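Local coordinates for protein aminoglycoside N(3)-acetyltransferase (Enterobacter cloacae, PDB 6NP2) that probably confers resistance to 2-deoxystreptamine antibiotics such as gentamicin and tobramycin by transferring an acetyl group from acetyl-CoA to their 3-amino group, at residues V60-S65 against D90-Y95; S114-A119 against V185-P190; H171-V176 against F257-L262. All coordinates share one frame; numbering follows the deposited sequence.

Contact 1. Residues V60-S65 against D90-Y95; sequences VSWRDS and DHAPAY. With SIS ((1S,2S,3R,4S,6R)-4,6-diamino-3-{[(2S,3R)-3-amino-6-(aminomethyl)-3,4-dihydro-2H-pyran-2-yl]oxy}-2-hydroxycyclohexyl 3-deoxy-4-C-methyl-3-(methylamino)-beta-L-arabinopyranoside), chain B.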
loop_
_atom_site.group_PDB
_atom_site.type_symbol
_atom_site.label_atom_id
_atom_site.label_comp_id
_atom_site.label_asym_id
_atom_site.label_seq_id
_atom_site.Cartn_x
_atom_site.Cartn_y
_atom_site.Cartn_z
ATOM N N VAL A 60 2.327 2.677 3.836
ATOM C CA VAL A 60 3.566 3.317 4.266
ATOM C C VAL A 60 4.470 2.404 5.094
ATOM O O VAL A 60 5.686 2.602 5.113
ATOM C CB VAL A 60 3.295 4.649 4.992
ATOM C CG1 VAL A 60 2.406 5.558 4.138
ATOM C CG2 VAL A 60 2.662 4.449 6.356
ATOM N N SER A 61 3.900 1.413 5.777
ATOM C CA SER A 61 4.690 0.469 6.581
ATOM C C SER A 61 5.510 1.237 7.617
ATOM O O SER A 61 5.056 2.273 8.126
ATOM C CB SER A 61 5.477 -0.436 5.660
ATOM O OG SER A 61 6.159 -1.469 6.370
ATOM N N TRP A 62 6.688 0.716 7.945
ATOM C CA TRP A 62 7.488 1.231 9.044
ATOM C C TRP A 62 8.945 0.928 8.749
ATOM O O TRP A 62 9.306 -0.229 8.515
ATOM C CB TRP A 62 7.066 0.531 10.328
ATOM C CG TRP A 62 7.823 0.888 11.566
ATOM C CD1 TRP A 62 8.548 2.024 11.814
ATOM C CD2 TRP A 62 7.894 0.106 12.761
ATOM N NE1 TRP A 62 9.077 1.983 13.090
ATOM C CE2 TRP A 62 8.682 0.816 13.688
ATOM C CE3 TRP A 62 7.361 -1.130 13.142
ATOM C CZ2 TRP A 62 8.943 0.334 14.960
ATOM C CZ3 TRP A 62 7.623 -1.605 14.403
ATOM C CH2 TRP A 62 8.413 -0.882 15.296
ATOM N N ARG A 63 9.776 1.970 8.767
ATOM C CA ARG A 63 11.207 1.841 8.528
ATOM C C ARG A 63 11.814 0.724 9.356
ATOM O O ARG A 63 12.678 -0.024 8.874
ATOM C CB ARG A 63 11.887 3.155 8.909
ATOM C CG ARG A 63 13.368 3.215 8.606
ATOM C CD ARG A 63 13.990 4.464 9.191
ATOM N NE ARG A 63 14.139 4.345 10.638
ATOM C CZ ARG A 63 14.691 5.267 11.419
ATOM N NH1 ARG A 63 15.111 6.411 10.896
ATOM N NH2 ARG A 63 14.792 5.057 12.727
ATOM N N ASP A 64 11.401 0.615 10.618
ATOM C CA ASP A 64 12.035 -0.277 11.580
ATOM C C ASP A 64 11.158 -1.469 11.932
ATOM O O ASP A 64 11.274 -2.036 13.014
ATOM C CB ASP A 64 12.445 0.506 12.824
ATOM C CG ASP A 64 13.407 1.602 12.497
ATOM O OD1 ASP A 64 14.278 1.376 11.635
ATOM O OD2 ASP A 64 13.280 2.691 13.074
ATOM N N SER A 65 10.309 -1.892 11.026
ATOM C CA SER A 65 9.538 -3.088 11.290
ATOM C C SER A 65 10.462 -4.286 11.495
ATOM O O SER A 65 11.300 -4.564 10.631
ATOM C CB SER A 65 8.657 -3.374 10.090
ATOM O OG SER A 65 8.042 -4.620 10.270
ATOM N N ASP A 90 2.364 7.884 15.672
ATOM C CA ASP A 90 2.604 9.312 15.527
ATOM C C ASP A 90 4.038 9.636 15.138
ATOM O O ASP A 90 4.299 10.734 14.633
ATOM C CB ASP A 90 2.273 10.015 16.845
ATOM C CG ASP A 90 0.792 9.955 17.190
ATOM O OD1 ASP A 90 -0.035 9.983 16.259
ATOM O OD2 ASP A 90 0.457 9.915 18.396
ATOM N N HIS A 91 4.983 8.728 15.376
ATOM C CA HIS A 91 6.400 9.046 15.236
ATOM C C HIS A 91 7.184 8.080 14.362
ATOM O O HIS A 91 8.316 8.403 13.983
ATOM C CB HIS A 91 7.062 9.124 16.620
ATOM C CG HIS A 91 6.472 10.188 17.488
ATOM N ND1 HIS A 91 5.559 9.924 18.485
ATOM C CD2 HIS A 91 6.606 11.533 17.450
ATOM C CE1 HIS A 91 5.188 11.058 19.051
ATOM N NE2 HIS A 91 5.814 12.047 18.443
ATOM N N ALA A 92 6.641 6.926 14.035
ATOM C CA ALA A 92 7.403 5.898 13.340
ATOM C C ALA A 92 7.549 6.257 11.861
ATOM O O ALA A 92 6.539 6.405 11.165
ATOM C CB ALA A 92 6.675 4.581 13.486
ATOM N N PRO A 93 8.765 6.392 11.341
ATOM C CA PRO A 93 8.907 6.722 9.917
ATOM C C PRO A 93 8.430 5.606 9.000
ATOM O O PRO A 93 8.432 4.420 9.352
ATOM C CB PRO A 93 10.408 6.964 9.744
ATOM C CG PRO A 93 11.056 6.437 10.957
ATOM C CD PRO A 93 10.052 6.398 12.053
ATOM N N ALA A 94 8.031 6.006 7.795
ATOM C CA ALA A 94 7.622 5.084 6.745
ATOM C C ALA A 94 8.809 4.237 6.274
ATOM O O ALA A 94 9.969 4.613 6.426
ATOM C CB ALA A 94 7.043 5.893 5.580
ATOM N N TYR A 95 8.499 3.099 5.646
ATOM C CA TYR A 95 9.536 2.219 5.100
ATOM C C TYR A 95 10.054 2.785 3.780
ATOM O O TYR A 95 9.278 2.909 2.828
ATOM C CB TYR A 95 8.987 0.811 4.870
ATOM C CG TYR A 95 10.053 -0.158 4.421
ATOM C CD1 TYR A 95 11.013 -0.603 5.311
ATOM C CD2 TYR A 95 10.104 -0.613 3.112
ATOM C CE1 TYR A 95 12.003 -1.470 4.911
ATOM C CE2 TYR A 95 11.096 -1.492 2.697
ATOM C CZ TYR A 95 12.042 -1.906 3.602
ATOM O OH TYR A 95 13.028 -2.779 3.212
HETATM C C11 SIS B . 8.385 -6.810 -2.802
HETATM C C12 SIS B . 5.149 -6.227 1.298
HETATM C C13 SIS B . 7.504 -7.367 3.476
HETATM C C21 SIS B . 9.062 -5.855 -3.785
HETATM C C22 SIS B . 4.372 -6.672 0.067
HETATM C C23 SIS B . 7.524 -6.580 4.776
HETATM C C31 SIS B . 10.344 -6.533 -4.294
HETATM C C32 SIS B . 5.137 -6.208 -1.167
HETATM C C33 SIS B . 8.661 -5.553 4.752
HETATM C C41 SIS B . 10.080 -7.982 -4.621
HETATM C C42 SIS B . 6.551 -6.777 -1.190
HETATM C C43 SIS B . 9.985 -6.252 4.449
HETATM C C51 SIS B . 8.994 -8.606 -4.241
HETATM C C52 SIS B . 7.316 -6.439 0.080
HETATM C C53 SIS B . 9.875 -7.121 3.196
HETATM C C61 SIS B . 8.825 -10.065 -4.594
HETATM C C62 SIS B . 6.526 -6.875 1.299
HETATM C C83 SIS B . 11.089 -5.221 4.189
HETATM C C93 SIS B . 8.675 -3.383 5.926
HETATM N N12 SIS B . 4.414 -6.590 2.511
HETATM N N21 SIS B . 8.135 -5.555 -4.883
HETATM N N32 SIS B . 4.464 -6.638 -2.405
HETATM N N33 SIS B . 8.717 -4.858 6.063
HETATM N N61 SIS B . 8.178 -10.768 -3.476
HETATM O O11 SIS B . 7.196 -6.183 -2.318
HETATM O O23 SIS B . 6.306 -5.861 4.883
HETATM O O43 SIS B . 10.298 -7.055 5.584
HETATM O O51 SIS B . 8.039 -8.009 -3.500
HETATM O O52 SIS B . 8.557 -7.135 0.084
HETATM O O53 SIS B . 8.751 -8.000 3.259
HETATM O O62 SIS B . 7.264 -6.431 2.437
HETATM O O HOH W 1 6.661 3.596 2.633
#

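Contact 2. Residues S114-A119 against V185-P190; sequences SAHPDA and VTYSMP. Unlike the reference sequence in segment 114-119: Ser114 (reference Thr). With SIS ((1S,2S,3R,4S,6R)-4,6-diamino-3-{[(2S,3R)-3-amino-6-(aminomethyl)-3,4-dihydro-2H-pyran-2-yl]oxy}-2-hydroxycyclohexyl 3-deoxy-4-C-methyl-3-(methylamino)-beta-L-arabinopyranoside), chain B.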
loop_
_atom_site.group_PDB
_atom_site.type_symbol
_atom_site.label_atom_id
_atom_site.label_comp_id
_atom_site.label_asym_id
_atom_site.label_seq_id
_atom_site.Cartn_x
_atom_site.Cartn_y
_atom_site.Cartn_z
ATOM N N SER A 114 -2.712 3.694 10.417
ATOM C CA SER A 114 -3.223 2.427 10.923
ATOM C C SER A 114 -2.249 1.756 11.882
ATOM O O SER A 114 -1.040 1.998 11.871
ATOM C CB SER A 114 -3.599 1.476 9.796
ATOM O OG SER A 114 -2.471 0.773 9.311
ATOM N N ALA A 115 -2.818 0.862 12.691
ATOM C CA ALA A 115 -2.167 0.283 13.853
ATOM C C ALA A 115 -1.287 -0.917 13.541
ATOM O O ALA A 115 -0.571 -1.377 14.434
ATOM C CB ALA A 115 -3.252 -0.145 14.840
ATOM N N HIS A 116 -1.340 -1.454 12.345
ATOM C CA HIS A 116 -0.551 -2.634 12.017
ATOM C C HIS A 116 0.871 -2.185 11.710
ATOM O O HIS A 116 1.080 -1.466 10.737
ATOM C CB HIS A 116 -1.160 -3.306 10.800
ATOM C CG HIS A 116 -0.642 -4.681 10.545
ATOM N ND1 HIS A 116 0.689 -4.954 10.326
ATOM C CD2 HIS A 116 -1.301 -5.856 10.439
ATOM C CE1 HIS A 116 0.826 -6.248 10.099
ATOM N NE2 HIS A 116 -0.368 -6.812 10.155
ATOM N N PRO A 117 1.873 -2.565 12.504
ATOM C CA PRO A 117 3.181 -1.925 12.315
ATOM C C PRO A 117 3.837 -2.242 10.990
ATOM O O PRO A 117 4.512 -1.384 10.419
ATOM C CB PRO A 117 3.989 -2.421 13.520
ATOM C CG PRO A 117 2.954 -2.715 14.540
ATOM C CD PRO A 117 1.832 -3.328 13.762
ATOM N N ASP A 118 3.684 -3.458 10.480
ATOM C CA ASP A 118 4.336 -3.826 9.231
ATOM C C ASP A 118 3.512 -3.432 8.016
ATOM O O ASP A 118 4.071 -3.059 6.981
ATOM C CB ASP A 118 4.653 -5.321 9.197
ATOM C CG ASP A 118 5.561 -5.676 8.036
ATOM O OD1 ASP A 118 6.744 -5.257 8.042
ATOM O OD2 ASP A 118 5.077 -6.354 7.108
ATOM N N ALA A 119 2.192 -3.518 8.124
ATOM C CA ALA A 119 1.293 -3.210 7.014
ATOM C C ALA A 119 0.722 -1.793 7.106
ATOM O O ALA A 119 -0.258 -1.479 6.425
ATOM C CB ALA A 119 0.174 -4.247 6.965
ATOM N N VAL A 185 3.056 -16.853 6.821
ATOM C CA VAL A 185 4.235 -16.469 7.578
ATOM C C VAL A 185 3.820 -16.188 9.009
ATOM O O VAL A 185 2.676 -15.811 9.280
ATOM C CB VAL A 185 4.940 -15.224 6.989
ATOM C CG1 VAL A 185 5.574 -15.538 5.652
ATOM C CG2 VAL A 185 3.978 -14.041 6.865
ATOM N N THR A 186 4.774 -16.361 9.927
ATOM C CA THR A 186 4.614 -15.978 11.320
ATOM C C THR A 186 5.656 -14.925 11.652
ATOM O O THR A 186 6.830 -15.063 11.295
ATOM C CB THR A 186 4.775 -17.184 12.240
ATOM O OG1 THR A 186 3.729 -18.118 11.972
ATOM C CG2 THR A 186 4.708 -16.764 13.698
ATOM N N TYR A 187 5.224 -13.850 12.303
ATOM C CA TYR A 187 6.145 -12.794 12.688
ATOM C C TYR A 187 5.577 -12.102 13.919
ATOM O O TYR A 187 4.436 -12.349 14.329
ATOM C CB TYR A 187 6.427 -11.822 11.532
ATOM C CG TYR A 187 5.214 -11.186 10.902
ATOM C CD1 TYR A 187 4.604 -10.078 11.468
ATOM C CD2 TYR A 187 4.688 -11.677 9.731
ATOM C CE1 TYR A 187 3.497 -9.478 10.866
ATOM C CE2 TYR A 187 3.594 -11.081 9.122
ATOM C CZ TYR A 187 3.000 -9.989 9.698
ATOM O OH TYR A 187 1.912 -9.377 9.106
ATOM N N SER A 188 6.394 -11.243 14.521
ATOM C CA SER A 188 6.019 -10.578 15.758
ATOM C C SER A 188 6.246 -9.082 15.628
ATOM O O SER A 188 7.258 -8.646 15.068
ATOM C CB SER A 188 6.856 -11.096 16.946
ATOM O OG SER A 188 6.660 -12.482 17.172
ATOM N N MET A 189 5.305 -8.305 16.158
ATOM C CA MET A 189 5.405 -6.852 16.131
ATOM C C MET A 189 5.217 -6.289 17.529
ATOM O O MET A 189 4.402 -6.799 18.305
ATOM C CB MET A 189 4.348 -6.234 15.208
ATOM C CG MET A 189 4.557 -6.605 13.752
ATOM S SD MET A 189 5.924 -5.741 12.968
ATOM C CE MET A 189 6.771 -7.065 12.111
ATOM N N PRO A 190 5.936 -5.218 17.859
ATOM C CA PRO A 190 5.788 -4.599 19.178
ATOM C C PRO A 190 4.802 -3.454 19.097
ATOM O O PRO A 190 5.050 -2.482 18.375
ATOM C CB PRO A 190 7.209 -4.124 19.478
ATOM C CG PRO A 190 7.786 -3.792 18.139
ATOM C CD PRO A 190 7.080 -4.656 17.119
HETATM C C11 SIS B . 8.385 -6.810 -2.802
HETATM C C12 SIS B . 5.149 -6.227 1.298
HETATM C C13 SIS B . 7.504 -7.367 3.476
HETATM C C21 SIS B . 9.062 -5.855 -3.785
HETATM C C22 SIS B . 4.372 -6.672 0.067
HETATM C C23 SIS B . 7.524 -6.580 4.776
HETATM C C31 SIS B . 10.344 -6.533 -4.294
HETATM C C32 SIS B . 5.137 -6.208 -1.167
HETATM C C33 SIS B . 8.661 -5.553 4.752
HETATM C C41 SIS B . 10.080 -7.982 -4.621
HETATM C C42 SIS B . 6.551 -6.777 -1.190
HETATM C C43 SIS B . 9.985 -6.252 4.449
HETATM C C51 SIS B . 8.994 -8.606 -4.241
HETATM C C52 SIS B . 7.316 -6.439 0.080
HETATM C C53 SIS B . 9.875 -7.121 3.196
HETATM C C61 SIS B . 8.825 -10.065 -4.594
HETATM C C62 SIS B . 6.526 -6.875 1.299
HETATM C C83 SIS B . 11.089 -5.221 4.189
HETATM C C93 SIS B . 8.675 -3.383 5.926
HETATM N N12 SIS B . 4.414 -6.590 2.511
HETATM N N21 SIS B . 8.135 -5.555 -4.883
HETATM N N32 SIS B . 4.464 -6.638 -2.405
HETATM N N33 SIS B . 8.717 -4.858 6.063
HETATM N N61 SIS B . 8.178 -10.768 -3.476
HETATM O O11 SIS B . 7.196 -6.183 -2.318
HETATM O O23 SIS B . 6.306 -5.861 4.883
HETATM O O43 SIS B . 10.298 -7.055 5.584
HETATM O O51 SIS B . 8.039 -8.009 -3.500
HETATM O O52 SIS B . 8.557 -7.135 0.084
HETATM O O53 SIS B . 8.751 -8.000 3.259
HETATM O O62 SIS B . 7.264 -6.431 2.437
HETATM O O HOH W 2 -0.706 -9.601 9.908
#

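Contact 3. Residues H171-V176 against F257-L262; sequences HYAEAV and FGIEWL. With SIS ((1S,2S,3R,4S,6R)-4,6-diamino-3-{[(2S,3R)-3-amino-6-(aminomethyl)-3,4-dihydro-2H-pyran-2-yl]oxy}-2-hydroxycyclohexyl 3-deoxy-4-C-methyl-3-(methylamino)-beta-L-arabinopyranoside), chain B.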
loop_
_atom_site.group_PDB
_atom_site.type_symbol
_atom_site.label_atom_id
_atom_site.label_comp_id
_atom_site.label_asym_id
_atom_site.label_seq_id
_atom_site.Cartn_x
_atom_site.Cartn_y
_atom_site.Cartn_z
ATOM N N HIS A 171 -2.772 -7.860 -2.925
ATOM C CA HIS A 171 -2.629 -8.805 -1.826
ATOM C C HIS A 171 -3.971 -9.169 -1.209
ATOM O O HIS A 171 -4.083 -10.237 -0.596
ATOM C CB HIS A 171 -1.659 -8.283 -0.774
ATOM C CG HIS A 171 -0.258 -8.141 -1.277
ATOM N ND1 HIS A 171 0.472 -9.211 -1.751
ATOM C CD2 HIS A 171 0.561 -7.068 -1.352
ATOM C CE1 HIS A 171 1.667 -8.787 -2.132
ATOM N NE2 HIS A 171 1.747 -7.490 -1.897
ATOM N N TYR A 172 -5.017 -8.360 -1.406
ATOM C CA TYR A 172 -6.348 -8.776 -0.990
ATOM C C TYR A 172 -6.818 -9.975 -1.810
ATOM O O TYR A 172 -7.419 -10.914 -1.269
ATOM C CB TYR A 172 -7.334 -7.605 -1.140
ATOM C CG TYR A 172 -8.748 -7.950 -0.703
ATOM C CD1 TYR A 172 -9.595 -8.639 -1.546
ATOM C CD2 TYR A 172 -9.227 -7.599 0.557
ATOM C CE1 TYR A 172 -10.856 -8.990 -1.157
ATOM C CE2 TYR A 172 -10.497 -7.947 0.954
ATOM C CZ TYR A 172 -11.309 -8.634 0.091
ATOM O OH TYR A 172 -12.570 -8.998 0.489
ATOM N N ALA A 173 -6.570 -9.958 -3.123
ATOM C CA ALA A 173 -6.946 -11.094 -3.959
ATOM C C ALA A 173 -6.247 -12.361 -3.505
ATOM O O ALA A 173 -6.857 -13.436 -3.467
ATOM C CB ALA A 173 -6.617 -10.799 -5.422
ATOM N N GLU A 174 -4.973 -12.249 -3.141
ATOM C CA GLU A 174 -4.240 -13.399 -2.636
ATOM C C GLU A 174 -4.861 -13.910 -1.352
ATOM O O GLU A 174 -4.984 -15.121 -1.151
ATOM C CB GLU A 174 -2.775 -13.012 -2.415
ATOM C CG GLU A 174 -2.061 -12.668 -3.697
ATOM C CD GLU A 174 -0.611 -12.344 -3.546
ATOM O OE1 GLU A 174 0.135 -12.543 -4.531
ATOM O OE2 GLU A 174 -0.211 -11.876 -2.466
ATOM N N ALA A 175 -5.255 -13.005 -0.461
ATOM C CA ALA A 175 -5.821 -13.408 0.818
ATOM C C ALA A 175 -7.105 -14.203 0.644
ATOM O O ALA A 175 -7.323 -15.189 1.353
ATOM C CB ALA A 175 -6.079 -12.164 1.667
ATOM N N VAL A 176 -7.976 -13.804 -0.292
ATOM C CA VAL A 176 -9.282 -14.442 -0.411
ATOM C C VAL A 176 -9.330 -15.546 -1.469
ATOM O O VAL A 176 -10.339 -16.254 -1.550
ATOM C CB VAL A 176 -10.430 -13.433 -0.640
ATOM C CG1 VAL A 176 -10.455 -12.370 0.453
ATOM C CG2 VAL A 176 -10.357 -12.773 -2.022
ATOM N N PHE A 257 -10.411 -9.250 -10.931
ATOM C CA PHE A 257 -9.657 -9.943 -11.961
ATOM C C PHE A 257 -8.608 -10.846 -11.335
ATOM O O PHE A 257 -8.392 -11.967 -11.796
ATOM C CB PHE A 257 -9.013 -8.893 -12.876
ATOM C CG PHE A 257 -8.126 -9.458 -13.949
ATOM C CD1 PHE A 257 -6.783 -9.704 -13.702
ATOM C CD2 PHE A 257 -8.622 -9.718 -15.214
ATOM C CE1 PHE A 257 -5.957 -10.203 -14.682
ATOM C CE2 PHE A 257 -7.795 -10.218 -16.199
ATOM C CZ PHE A 257 -6.464 -10.468 -15.932
ATOM N N GLY A 258 -7.922 -10.358 -10.309
ATOM C CA GLY A 258 -6.879 -11.155 -9.681
ATOM C C GLY A 258 -7.394 -12.396 -8.974
ATOM O O GLY A 258 -6.746 -13.446 -9.005
ATOM N N ILE A 259 -8.547 -12.290 -8.313
ATOM C CA ILE A 259 -9.165 -13.460 -7.692
ATOM C C ILE A 259 -9.469 -14.501 -8.757
ATOM O O ILE A 259 -9.132 -15.681 -8.618
ATOM C CB ILE A 259 -10.429 -13.053 -6.917
ATOM C CG1 ILE A 259 -10.064 -12.123 -5.760
ATOM C CG2 ILE A 259 -11.192 -14.284 -6.417
ATOM C CD1 ILE A 259 -11.259 -11.426 -5.142
ATOM N N GLU A 260 -10.079 -14.071 -9.851
ATOM C CA GLU A 260 -10.396 -14.994 -10.928
ATOM C C GLU A 260 -9.132 -15.586 -11.533
ATOM O O GLU A 260 -9.094 -16.770 -11.868
ATOM C CB GLU A 260 -11.192 -14.247 -11.991
ATOM C CG GLU A 260 -12.567 -13.824 -11.511
ATOM C CD GLU A 260 -13.308 -12.930 -12.498
ATOM O OE1 GLU A 260 -14.025 -12.013 -12.039
ATOM O OE2 GLU A 260 -13.170 -13.134 -13.723
ATOM N N TRP A 261 -8.092 -14.771 -11.685
ATOM C CA TRP A 261 -6.841 -15.212 -12.288
ATOM C C TRP A 261 -6.219 -16.331 -11.463
ATOM O O TRP A 261 -5.781 -17.355 -12.002
ATOM C CB TRP A 261 -5.909 -14.000 -12.354
ATOM C CG TRP A 261 -4.639 -14.128 -13.133
ATOM C CD1 TRP A 261 -4.423 -13.688 -14.406
ATOM C CD2 TRP A 261 -3.387 -14.683 -12.687
ATOM N NE1 TRP A 261 -3.122 -13.939 -14.782
ATOM C CE2 TRP A 261 -2.468 -14.545 -13.742
ATOM C CE3 TRP A 261 -2.955 -15.264 -11.487
ATOM C CZ2 TRP A 261 -1.152 -14.975 -13.644
ATOM C CZ3 TRP A 261 -1.648 -15.697 -11.395
ATOM C CH2 TRP A 261 -0.762 -15.552 -12.466
ATOM N N LEU A 262 -6.153 -16.134 -10.149
ATOM C CA LEU A 262 -5.585 -17.150 -9.276
ATOM C C LEU A 262 -6.438 -18.405 -9.273
ATOM O O LEU A 262 -5.907 -19.523 -9.337
ATOM C CB LEU A 262 -5.451 -16.587 -7.861
ATOM C CG LEU A 262 -4.345 -15.555 -7.691
ATOM C CD1 LEU A 262 -4.506 -14.821 -6.385
ATOM C CD2 LEU A 262 -2.978 -16.212 -7.750
HETATM C C11 SIS B . 8.385 -6.810 -2.802
HETATM C C12 SIS B . 5.149 -6.227 1.298
HETATM C C13 SIS B . 7.504 -7.367 3.476
HETATM C C21 SIS B . 9.062 -5.855 -3.785
HETATM C C22 SIS B . 4.372 -6.672 0.067
HETATM C C23 SIS B . 7.524 -6.580 4.776
HETATM C C31 SIS B . 10.344 -6.533 -4.294
HETATM C C32 SIS B . 5.137 -6.208 -1.167
HETATM C C33 SIS B . 8.661 -5.553 4.752
HETATM C C41 SIS B . 10.080 -7.982 -4.621
HETATM C C42 SIS B . 6.551 -6.777 -1.190
HETATM C C43 SIS B . 9.985 -6.252 4.449
HETATM C C51 SIS B . 8.994 -8.606 -4.241
HETATM C C52 SIS B . 7.316 -6.439 0.080
HETATM C C53 SIS B . 9.875 -7.121 3.196
HETATM C C61 SIS B . 8.825 -10.065 -4.594
HETATM C C62 SIS B . 6.526 -6.875 1.299
HETATM C C83 SIS B . 11.089 -5.221 4.189
HETATM C C93 SIS B . 8.675 -3.383 5.926
HETATM N N12 SIS B . 4.414 -6.590 2.511
HETATM N N21 SIS B . 8.135 -5.555 -4.883
HETATM N N32 SIS B . 4.464 -6.638 -2.405
HETATM N N33 SIS B . 8.717 -4.858 6.063
HETATM N N61 SIS B . 8.178 -10.768 -3.476
HETATM O O11 SIS B . 7.196 -6.183 -2.318
HETATM O O23 SIS B . 6.306 -5.861 4.883
HETATM O O43 SIS B . 10.298 -7.055 5.584
HETATM O O51 SIS B . 8.039 -8.009 -3.500
HETATM O O52 SIS B . 8.557 -7.135 0.084
HETATM O O53 SIS B . 8.751 -8.000 3.259
HETATM O O62 SIS B . 7.264 -6.431 2.437
#

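Contact 1. Residues V60-S65 against D90-Y95
The carbonyl oxygen of Val60 is held by two donors: Tyr95 N, 2.9 Å from Val60 O, and a water that also donates to Tyr95 O. A second backbone bond runs the other way, from Arg63 N to Pro93 O at 2.9 Å. Pro93 O, which lies at the edge of the indole near its plane, also takes a CA-H...O contact from Trp62. In Trp62, CB points away from 90-95, yet with CG anti to the backbone N (chi1 177°) the pyrrole edge comes back, CD1 3.6 Å from Ala92 CB, where a methyl is small enough to fit. Arg63 lays one guanidinium face on Pro93, with NE 3.7 Å from Pro93 CG, while NH2 makes an in-plane salt bridge of 2.8 Å with Asp64 OD2. Next to the antibiotic, Tyr95 offers a ring face to the N-methyl carbon C93 of sisomicin, 3.7 Å above its plane, and Ser61 OG, hydrogen-bonded to Asp118 O, lies 3.2 Å from the same C93. Backbone bonds thus fix the two loops, while the Tyr95 ring face and Ser61 border the methylamino sugar, Tyr95 giving its methyl groups an apolar surface.

Contact 2. Residues S114-A119 against V185-P190
Loop 114-119 lies against strand 185-190 without a backbone hydrogen bond between them, their closest CA atoms being those of Pro117 and Met189 at 6.6 Å. Pro117 and Met189 run past each other in opposite directions, Pro117 CG 3.8 Å from Met189 CB; the compact, rigid ring gives an apolar surface that the flexible thioether bends to follow, setting SD 4.0 Å from Asp118 CB. His116 and Tyr187 cross at about a right angle, with the phenol oxygen in the plane of the imidazole, 3.5 Å from His116 CE1. A water joins them, 2.8 Å from His116 NE2 and 2.7 Å from Tyr187 OH. Asp118 sends its carboxylate into the drug site, CG anti to the backbone N (chi1 -169°): OD1 accepts from N33 of sisomicin at 2.8 Å and OD2 from its hydroxyl O23 at 2.6 Å. A carboxylate suits this place, since it accepts from both groups and would balance a protonated amine; Ser65 OG also bonds to OD1. The loop joins strands 112-113 and 121-124 of the main sheet, whereas strand 184-193 pairs with 196-205 in a separate sheet, and helix 67-70 touches both Asp118 and Tyr187.

Contact 3. Residues H171-V176 against F257-L262
Ile259 leaves helix 251-265 with CG1 anti to its carbonyl carbon (chi1 -64°), which turns the longer branch toward helix 170-176. From CB the chain passes to CG1, 3.7 Å from Ala173 CB, and ends at CD1, which meets Val176 CG2 at 3.5 Å. The branched side chain thus bridges Ala173 and Val176, three residues and about one turn apart. Small residues allow this approach: Ala173 CB points at the partner, 4.0 Å from Gly258 C, where the absence of a side chain lets the backbones close in, and the segment axes pass 8.5 Å apart at a crossing angle of -45°. Further along, Leu262 CD1 rests 4.0 Å from both Ala173 O and Glu174 CA. Away from Ile259, His171 and Glu174 form a polar pair. His171 ND1 donates to Glu174 OE2 at 2.8 Å, in the ring plane though above that of the carboxylate, which holds the ring so that NE2 accepts from N32 of sisomicin, consistent with the acceptor amine lying beside His171, a residue that also binds CoA. Val223 of helix 222-233 touches His171 and Glu174, while helix 146-152 receives Tyr172, so helix 170-176 packs among three other helices.

All three contacts are largely buried and all touch sisomicin, but they differ in chemistry. Contact 1 joins two loops through two backbone hydrogen bonds together with side-chain packing and is exposed at Arg63; contact 2 sets a loop of the main sheet against a strand of the small sheet through side chains alone; contact 3 is apolar helix packing beside which His171, held by Glu174, reaches the drug. Contacts 1 and 2 touch directly, through Ser61 and Ser65 on Asp118, and hold the methylamino sugar. Contact 3 lies across the chain's centre from contact 1, about 27 Å between centres, and reaches the deoxystreptamine ring. Contacts 2 and 3 cross along the sequence, their segments alternating as 114-119, 171-176, 185-190 and 257-262.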